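Local coordinates for Endoglucanase(Endo-1,4-beta-glucanase)protein (PDB 6R2J) that probably hydrolyses beta-1,4-glucosidic bonds in cellulose as a family 5 endoglucanase, and is captured here with cellobiose bound, at residues A[171-176]-A[247-252]; A[192-197]-A[201-206]. One frame throughout, in Å; residues are numbered along the deposited sequence. Where two conformers were deposited one is given.

Contact 1: residues A[171-176]-A[247-252]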
ATOM      1  N   LEU A 171      -5.595  12.199  -1.199  1.00 10.76           N
ATOM      2  CA  LEU A 171      -6.164  10.928  -1.623  1.00  9.76           C
ATOM      3  C   LEU A 171      -6.348   9.989  -0.433  1.00  8.13           C
ATOM      4  O   LEU A 171      -5.590  10.004   0.538  1.00  7.40           O
ATOM      5  CB  LEU A 171      -5.247  10.249  -2.642  1.00  9.56           C
ATOM      6  CG  LEU A 171      -5.044  11.016  -3.946  1.00 11.03           C
ATOM      7  CD1 LEU A 171      -4.111  10.274  -4.857  1.00 11.28           C
ATOM      8  CD2 LEU A 171      -6.369  11.286  -4.621  1.00 12.65           C
ATOM      9  N   ILE A 172      -7.362   9.139  -0.536  1.00  8.07           N
ATOM     10  CA  ILE A 172      -7.599   8.082   0.441  1.00  9.20           C
ATOM     11  C   ILE A 172      -7.721   6.772  -0.320  1.00  7.88           C
ATOM     12  O   ILE A 172      -8.464   6.698  -1.313  1.00  7.80           O
ATOM     13  CB  ILE A 172      -8.862   8.322   1.295  1.00 11.89           C
ATOM     14  CG1 ILE A 172      -8.711   9.572   2.157  1.00 11.45           C
ATOM     15  CG2 ILE A 172      -9.173   7.032   2.155  1.00 12.72           C
ATOM     16  CD1 ILE A 172     -10.042  10.080   2.735  1.00 12.49           C
ATOM     17  N   PHE A 173      -7.013   5.740   0.170  1.00  6.53           N
ATOM     18  CA  PHE A 173      -6.964   4.409  -0.420  1.00  7.84           C
ATOM     19  C   PHE A 173      -7.767   3.432   0.430  1.00  8.36           C
ATOM     20  O   PHE A 173      -7.535   3.290   1.648  1.00  7.81           O
ATOM     21  CB  PHE A 173      -5.509   3.978  -0.606  1.00  7.11           C
ATOM     22  CG  PHE A 173      -4.748   4.914  -1.539  1.00  8.44           C
ATOM     23  CD1 PHE A 173      -4.285   6.136  -1.101  1.00  7.50           C
ATOM     24  CD2 PHE A 173      -4.525   4.579  -2.870  1.00  9.50           C
ATOM     25  CE1 PHE A 173      -3.629   6.981  -1.957  1.00  7.57           C
ATOM     26  CE2 PHE A 173      -3.828   5.434  -3.719  1.00  8.53           C
ATOM     27  CZ  PHE A 173      -3.409   6.620  -3.257  1.00  7.47           C
ATOM     28  N   ILE A 174      -8.722   2.780  -0.228  1.00  8.98           N
ATOM     29  CA  ILE A 174      -9.669   1.887   0.414  1.00  8.45           C
ATOM     30  C   ILE A 174      -9.364   0.454  -0.024  1.00  8.68           C
ATOM     31  O   ILE A 174      -9.503   0.102  -1.202  1.00  8.36           O
ATOM     32  CB  ILE A 174     -11.124   2.276   0.091  1.00 10.44           C
ATOM     33  CG1 ILE A 174     -11.398   3.752   0.423  1.00 11.80           C
ATOM     34  CG2 ILE A 174     -12.120   1.345   0.849  1.00 10.85           C
ATOM     35  CD1 ILE A 174     -11.288   4.125   1.887  1.00 12.72           C
ATOM     36  N   GLU A 175      -9.002  -0.383   0.940  1.00  9.43           N
ATOM     37  CA  GLU A 175      -8.922  -1.819   0.766  1.00  9.09           C
ATOM     38  C   GLU A 175     -10.249  -2.499   1.139  1.00 10.01           C
ATOM     39  O   GLU A 175     -11.135  -1.915   1.797  1.00 10.22           O
ATOM     40  CB  GLU A 175      -7.749  -2.365   1.613  1.00  8.82           C
ATOM     41  CG  GLU A 175      -6.429  -1.703   1.198  1.00  8.02           C
ATOM     42  CD  GLU A 175      -5.207  -2.291   1.849  1.00  7.81           C
ATOM     43  OE1 GLU A 175      -5.139  -3.526   1.946  1.00  6.73           O
ATOM     44  OE2 GLU A 175      -4.300  -1.493   2.251  1.00  9.58           O
ATOM     45  N   GLY A 176     -10.391  -3.741   0.669  1.00  9.89           N
ATOM     46  CA  GLY A 176     -11.539  -4.564   0.948  1.00  8.99           C
ATOM     47  C   GLY A 176     -11.192  -5.802   1.766  1.00  8.83           C
ATOM     48  O   GLY A 176     -10.051  -6.080   2.127  1.00  8.73           O
ATOM     49  N   LYS A 247     -11.284   4.199  -9.422  1.00 12.07           N
ATOM     50  CA  LYS A 247      -9.844   4.166  -9.666  0.59 11.46           C
ATOM     51  C   LYS A 247      -9.198   3.079  -8.822  1.00 11.56           C
ATOM     52  O   LYS A 247      -9.586   2.854  -7.683  1.00 12.01           O
ATOM     53  CB  LYS A 247      -9.160   5.500  -9.344  0.59 11.01           C
ATOM     54  CG  LYS A 247      -9.682   6.702 -10.119  0.59 12.26           C
ATOM     55  CD  LYS A 247      -9.341   7.991  -9.379  0.59 13.69           C
ATOM     56  CE  LYS A 247     -10.076   8.132  -8.023  0.59 14.16           C
ATOM     57  NZ  LYS A 247      -9.828   9.457  -7.394  0.59 14.86           N
ATOM     58  N   GLY A 248      -8.178   2.433  -9.381  1.00 11.30           N
ATOM     59  CA  GLY A 248      -7.499   1.365  -8.668  1.00 11.34           C
ATOM     60  C   GLY A 248      -6.021   1.532  -8.350  1.00 10.28           C
ATOM     61  O   GLY A 248      -5.316   2.348  -8.944  1.00 10.71           O
ATOM     62  N   PHE A 249      -5.534   0.673  -7.455  1.00 10.77           N
ATOM     63  CA  PHE A 249      -4.155   0.668  -6.982  1.00  9.11           C
ATOM     64  C   PHE A 249      -3.879  -0.776  -6.563  1.00  8.71           C
ATOM     65  O   PHE A 249      -4.629  -1.352  -5.762  1.00  9.47           O
ATOM     66  CB  PHE A 249      -3.983   1.701  -5.847  1.00  7.61           C
ATOM     67  CG  PHE A 249      -2.624   1.678  -5.183  1.00  6.93           C
ATOM     68  CD1 PHE A 249      -1.447   1.588  -5.935  1.00  8.14           C
ATOM     69  CD2 PHE A 249      -2.530   1.730  -3.814  1.00  7.10           C
ATOM     70  CE1 PHE A 249      -0.190   1.563  -5.320  1.00  6.99           C
ATOM     71  CE2 PHE A 249      -1.278   1.682  -3.183  1.00  8.24           C
ATOM     72  CZ  PHE A 249      -0.105   1.608  -3.940  1.00  8.06           C
ATOM     73  N   LEU A 250      -2.848  -1.388  -7.143  1.00  7.45           N
ATOM     74  CA  LEU A 250      -2.397  -2.701  -6.679  1.00  8.30           C
ATOM     75  C   LEU A 250      -1.278  -2.503  -5.653  1.00  7.53           C
ATOM     76  O   LEU A 250      -0.085  -2.495  -5.981  1.00  8.32           O
ATOM     77  CB  LEU A 250      -1.938  -3.550  -7.850  1.00 10.54           C
ATOM     78  CG  LEU A 250      -1.892  -5.028  -7.490  1.00 12.72           C
ATOM     79  CD1 LEU A 250      -3.317  -5.686  -7.384  1.00 14.48           C
ATOM     80  CD2 LEU A 250      -1.010  -5.746  -8.501  1.00 11.92           C
ATOM     81  N   GLY A 251      -1.682  -2.353  -4.393  1.00  7.15           N
ATOM     82  CA  GLY A 251      -0.782  -1.888  -3.344  1.00  5.69           C
ATOM     83  C   GLY A 251       0.288  -2.859  -2.909  1.00  5.85           C
ATOM     84  O   GLY A 251       1.229  -2.462  -2.209  1.00  6.42           O
ATOM     85  N   GLU A 252       0.129  -4.124  -3.233  1.00  6.62           N
ATOM     86  CA  GLU A 252       1.199  -5.069  -2.980  1.00  5.90           C
ATOM     87  C   GLU A 252       1.176  -6.199  -3.991  1.00  6.02           C
ATOM     88  O   GLU A 252       0.116  -6.654  -4.407  1.00  6.33           O
ATOM     89  CB  GLU A 252       1.064  -5.784  -1.652  1.00  6.43           C
ATOM     90  CG  GLU A 252       1.233  -4.914  -0.446  1.00  7.12           C
ATOM     91  CD  GLU A 252       1.115  -5.703   0.824  1.00  7.76           C
ATOM     92  OE1 GLU A 252       1.235  -6.963   0.754  1.00  8.95           O
ATOM     93  OE2 GLU A 252       0.867  -5.061   1.871  1.00  8.89           O
TER

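Contact 2: residues A[192-197]-A[201-206]. With BGC (beta-D-glucopyranose), chain E.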
ATOM      1  N   PHE A 192     -19.372  -2.958  -2.484  1.00 19.94           N
ATOM      2  CA  PHE A 192     -18.564  -2.172  -1.570  1.00 17.28           C
ATOM      3  C   PHE A 192     -18.447  -0.759  -2.147  1.00 15.09           C
ATOM      4  O   PHE A 192     -18.127  -0.580  -3.333  1.00 13.58           O
ATOM      5  CB  PHE A 192     -17.209  -2.891  -1.370  1.00 17.60           C
ATOM      6  CG  PHE A 192     -16.291  -2.226  -0.371  1.00 15.88           C
ATOM      7  CD1 PHE A 192     -16.769  -1.776   0.855  1.00 16.11           C
ATOM      8  CD2 PHE A 192     -14.950  -2.033  -0.681  1.00 14.40           C
ATOM      9  CE1 PHE A 192     -15.930  -1.132   1.757  1.00 15.11           C
ATOM     10  CE2 PHE A 192     -14.101  -1.363   0.192  1.00 15.02           C
ATOM     11  CZ  PHE A 192     -14.584  -0.919   1.430  1.00 16.07           C
ATOM     12  N   LEU A 193     -18.751   0.244  -1.314  1.00 14.67           N
ATOM     13  CA  LEU A 193     -18.741   1.629  -1.781  1.00 14.40           C
ATOM     14  C   LEU A 193     -18.648   2.573  -0.602  1.00 12.30           C
ATOM     15  O   LEU A 193     -19.577   2.654   0.202  1.00 14.32           O
ATOM     16  CB  LEU A 193     -20.013   1.945  -2.572  1.00 16.41           C
ATOM     17  CG  LEU A 193     -19.965   3.218  -3.430  1.00 18.52           C
ATOM     18  CD1 LEU A 193     -21.215   3.311  -4.342  1.00 19.65           C
ATOM     19  CD2 LEU A 193     -19.882   4.479  -2.589  1.00 19.34           C
ATOM     20  N   ILE A 194     -17.581   3.322  -0.552  1.00 10.00           N
ATOM     21  CA  ILE A 194     -17.367   4.358   0.449  1.00  9.42           C
ATOM     22  C   ILE A 194     -17.674   5.717  -0.165  1.00  9.13           C
ATOM     23  O   ILE A 194     -17.343   5.992  -1.325  1.00 10.68           O
ATOM     24  CB  ILE A 194     -15.917   4.291   0.982  1.00  9.76           C
ATOM     25  CG1 ILE A 194     -15.593   2.863   1.434  1.00 11.46           C
ATOM     26  CG2 ILE A 194     -15.693   5.286   2.111  1.00  9.35           C
ATOM     27  CD1 ILE A 194     -16.417   2.418   2.643  1.00 13.63           C
ATOM     28  N   ASN A 195     -18.282   6.585   0.621  1.00  9.52           N
ATOM     29  CA  ASN A 195     -18.691   7.890   0.136  1.00  9.65           C
ATOM     30  C   ASN A 195     -17.583   8.910   0.371  1.00 10.23           C
ATOM     31  O   ASN A 195     -17.106   9.070   1.506  1.00 10.67           O
ATOM     32  CB  ASN A 195     -19.949   8.319   0.873  1.00  9.31           C
ATOM     33  CG  ASN A 195     -21.115   7.408   0.607  1.00 11.14           C
ATOM     34  OD1 ASN A 195     -21.437   7.116  -0.536  1.00 11.41           O
ATOM     35  ND2 ASN A 195     -21.756   6.932   1.680  1.00 14.62           N
ATOM     36  N   ASP A 196     -17.173   9.573  -0.708  1.00 10.45           N
ATOM     37  CA  ASP A 196     -16.176  10.638  -0.658  1.00 10.15           C
ATOM     38  C   ASP A 196     -16.632  11.756  -1.583  1.00 11.38           C
ATOM     39  O   ASP A 196     -16.453  11.672  -2.809  1.00 11.20           O
ATOM     40  CB  ASP A 196     -14.766  10.191  -1.021  1.00  9.76           C
ATOM     41  CG  ASP A 196     -13.748  11.332  -0.897  1.00  9.46           C
ATOM     42  OD1 ASP A 196     -14.031  12.357  -0.253  1.00 10.94           O
ATOM     43  OD2 ASP A 196     -12.640  11.206  -1.431  1.00  8.56           O
ATOM     44  N   PRO A 197     -17.256  12.799  -1.040  1.00 14.01           N
ATOM     45  CA  PRO A 197     -17.678  13.925  -1.887  1.00 15.15           C
ATOM     46  C   PRO A 197     -16.495  14.681  -2.493  1.00 15.68           C
ATOM     47  O   PRO A 197     -16.706  15.514  -3.388  1.00 16.72           O
ATOM     48  CB  PRO A 197     -18.498  14.814  -0.927  1.00 16.08           C
ATOM     49  CG  PRO A 197     -18.070  14.407   0.415  1.00 16.17           C
ATOM     50  CD  PRO A 197     -17.738  12.944   0.335  1.00 14.76           C
ATOM     51  N   LEU A 201     -10.819   9.282  -3.815  1.00 13.57           N
ATOM     52  CA  LEU A 201     -10.738   7.942  -3.250  1.00 12.74           C
ATOM     53  C   LEU A 201     -10.281   6.981  -4.336  1.00 12.42           C
ATOM     54  O   LEU A 201     -10.700   7.103  -5.500  1.00 12.99           O
ATOM     55  CB  LEU A 201     -12.126   7.507  -2.790  1.00 15.07           C
ATOM     56  CG  LEU A 201     -12.357   6.417  -1.750  1.00 16.91           C
ATOM     57  CD1 LEU A 201     -13.409   6.930  -0.825  1.00 17.31           C
ATOM     58  CD2 LEU A 201     -12.746   5.187  -2.529  1.00 17.32           C
ATOM     59  N   ILE A 202      -9.442   6.018  -3.943  1.00  9.48           N
ATOM     60  CA  ILE A 202      -8.965   4.963  -4.834  1.00 10.80           C
ATOM     61  C   ILE A 202      -9.067   3.642  -4.080  1.00  9.69           C
ATOM     62  O   ILE A 202      -8.775   3.567  -2.884  1.00  9.86           O
ATOM     63  CB  ILE A 202      -7.533   5.239  -5.351  1.00 11.71           C
ATOM     64  CG1 ILE A 202      -7.549   6.575  -6.111  1.00 11.91           C
ATOM     65  CG2 ILE A 202      -7.044   4.092  -6.189  1.00 11.50           C
ATOM     66  CD1 ILE A 202      -6.149   7.221  -6.290  1.00 13.69           C
ATOM     67  N   TYR A 203      -9.474   2.599  -4.796  1.00  9.42           N
ATOM     68  CA  TYR A 203      -9.625   1.262  -4.235  1.00 10.28           C
ATOM     69  C   TYR A 203      -8.367   0.473  -4.510  1.00 10.07           C
ATOM     70  O   TYR A 203      -7.692   0.675  -5.517  1.00 12.24           O
ATOM     71  CB  TYR A 203     -10.840   0.555  -4.798  1.00 10.61           C
ATOM     72  CG  TYR A 203     -12.091   1.218  -4.309  1.00 10.90           C
ATOM     73  CD1 TYR A 203     -12.629   2.295  -5.002  1.00 11.31           C
ATOM     74  CD2 TYR A 203     -12.705   0.811  -3.117  1.00 10.67           C
ATOM     75  CE1 TYR A 203     -13.769   2.923  -4.559  1.00 10.89           C
ATOM     76  CE2 TYR A 203     -13.870   1.422  -2.673  1.00 11.55           C
ATOM     77  CZ  TYR A 203     -14.397   2.482  -3.399  1.00 11.40           C
ATOM     78  OH  TYR A 203     -15.555   3.116  -2.990  1.00 11.61           O
ATOM     79  N   GLU A 204      -8.019  -0.387  -3.576  1.00  9.54           N
ATOM     80  CA  GLU A 204      -6.684  -0.952  -3.553  1.00  8.54           C
ATOM     81  C   GLU A 204      -6.802  -2.404  -3.146  1.00  8.28           C
ATOM     82  O   GLU A 204      -7.378  -2.708  -2.095  1.00  8.24           O
ATOM     83  CB  GLU A 204      -5.778  -0.284  -2.519  1.00  7.55           C
ATOM     84  CG  GLU A 204      -4.565  -1.160  -2.204  1.00  8.72           C
ATOM     85  CD  GLU A 204      -3.643  -0.533  -1.151  1.00  8.53           C
ATOM     86  OE1 GLU A 204      -3.944   0.581  -0.635  1.00  9.42           O
ATOM     87  OE2 GLU A 204      -2.627  -1.173  -0.828  1.00  8.58           O
ATOM     88  N   ALA A 205      -6.193  -3.274  -3.951  1.00  9.38           N
ATOM     89  CA  ALA A 205      -6.122  -4.707  -3.716  1.00  9.90           C
ATOM     90  C   ALA A 205      -4.661  -5.135  -3.754  1.00  9.47           C
ATOM     91  O   ALA A 205      -3.786  -4.412  -4.257  1.00  7.34           O
ATOM     92  CB  ALA A 205      -6.873  -5.515  -4.786  1.00  9.74           C
ATOM     93  N   HIS A 206      -4.439  -6.358  -3.251  1.00 10.05           N
ATOM     94  CA  HIS A 206      -3.149  -7.027  -3.185  1.00  9.29           C
ATOM     95  C   HIS A 206      -3.228  -8.290  -4.012  1.00  7.87           C
ATOM     96  O   HIS A 206      -4.306  -8.854  -4.205  1.00  8.31           O
ATOM     97  CB  HIS A 206      -2.792  -7.355  -1.736  1.00  8.74           C
ATOM     98  CG  HIS A 206      -2.602  -6.126  -0.908  1.00  9.38           C
ATOM     99  ND1 HIS A 206      -2.410  -6.147   0.452  1.00  9.95           N
ATOM    100  CD2 HIS A 206      -2.594  -4.817  -1.262  1.00  9.60           C
ATOM    101  CE1 HIS A 206      -2.300  -4.907   0.900  1.00 10.03           C
ATOM    102  NE2 HIS A 206      -2.366  -4.085  -0.125  1.00  8.34           N
TER
HETATM  103  C2  BGC E   2      -5.018 -12.937   0.177  0.71 15.36           C
HETATM  104  C3  BGC E   2      -5.125 -11.605  -0.495  0.71 10.56           C
HETATM  105  C4  BGC E   2      -3.923 -10.863  -0.010  0.71 11.69           C
HETATM  106  C5  BGC E   2      -2.685 -11.656   0.268  0.71 33.08           C
HETATM  107  C6  BGC E   2      -1.688 -10.607   0.660  0.71  7.08           C
HETATM  108  C1  BGC E   2      -3.721 -13.657   0.625  0.71 20.14           C
HETATM  109  O2  BGC E   2      -6.022 -13.791  -0.509  0.71 19.35           O
HETATM  110  O3  BGC E   2      -6.324 -10.902  -0.149  0.71 51.96           O
HETATM  111  O4  BGC E   2      -3.907  -9.870  -1.009  0.71 18.47           O
HETATM  112  O5  BGC E   2      -3.003 -12.608   1.393  0.71 20.05           O
HETATM  113  O6  BGC E   2      -0.626 -11.277   1.390  0.71 17.58           O
HETATM  114  O   HOH W   1     -16.346   5.852  -3.876  1.00 16.93           O

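Contact 1: residues A[171-176]-A[247-252]
In the interior of the (beta/alpha)8 barrel of this family 5 glycosidase, F173 on strand 171-175 meets F249 on strand 248-252. The two strands are not neighbours: strand 201-206 runs between them in the parallel sheet, and the closest CA atoms, those of F173 and F249, are still 8.1 Å apart. Across the two segments the contact is made by the two phenylalanine side chains, and E204 of the intervening strand touches both. CD2 of F173 lies 3.6 Å from CD2 of F249, and CE2 of F173 follows at 3.9 Å from that same F249 atom. With ring centroids 5.4 Å apart and planes inclined at 67°, the two rings meet obliquely. The different choices of chi1, CG anti to the backbone N in F249 (174°) and anti to the carbonyl carbon in F173 (-61°), bring the two CD2 atoms together with the side chains roughly perpendicular. CA of G251 sits over one face of the F249 ring, 3.5 Å above its plane and toward the rim. Further along the same strands come E175 and E252; E175 OE1 and E252 OE2 remain 6.2 Å apart, and R56 forms a salt bridge to each residue. Between the segments, therefore, the contact is purely apolar, two buried rings joining alternate strands across the barrel interior, while the acidic groups beyond them are linked through a shared arginine.

Contact 2: residues A[192-197]-A[201-206]
The OH of Y203 reaches both backbone polar atoms of I194, the N directly and the O through a water: it accepts a nearly straight hydrogen bond from I194 N (3.2 Å, 169° at the hydrogen). The water donates to I194 O at 2.7 Å and lies 3.0 Å from Y203 OH. Y203 belongs to barrel strand 201-206 of the TIM-barrel fold, and its CG, anti to the carbonyl carbon (chi1 -69°), carries the ring outward to loop 192-197, where I194 N approaches near the ring plane. A phenylalanine here would probably leave I194 N without its acceptor and the water with one anchor fewer. CE2 of F192 packs 4.0 Å from CE2 of Y203, the ring planes inclined at 78°. The side chains of L201 and D196 run antiparallel alongside each other, L201 CD1 3.5 Å from D196 CB, while the carboxylate of D196 forms a salt bridge with R164 of helix 152-166. On the other side of the strand E204 and H206 face the barrel interior, H206 in the glycan pocket. There H206 NE2, with its acceptor in the ring plane, donates to E204 OE2 at 3.0 Å, meeting that oxygen from above the carboxylate plane.

After four barrel strands, 14-18 to 136-140, the chain reaches strand 171-175, passes helices 177-180 and 185-188, and enters loop 192-197. Contact 2 then closes a short loop of three residues as the chain becomes strand 201-206. After helix 229-244 it returns as strand 248-252, where contact 1 closes a loop of 70 residues that encloses all of contact 2; the two nest and do not cross. Strand 201-206 is the shared element, lying between both strands of contact 1: I174 N is 2.8 Å from I202 O, a probable hydrogen bond, and A205 bonds through its backbone to F249. Contact 1 thus spans the strand that contact 2 ties to the loop after helix 185-188.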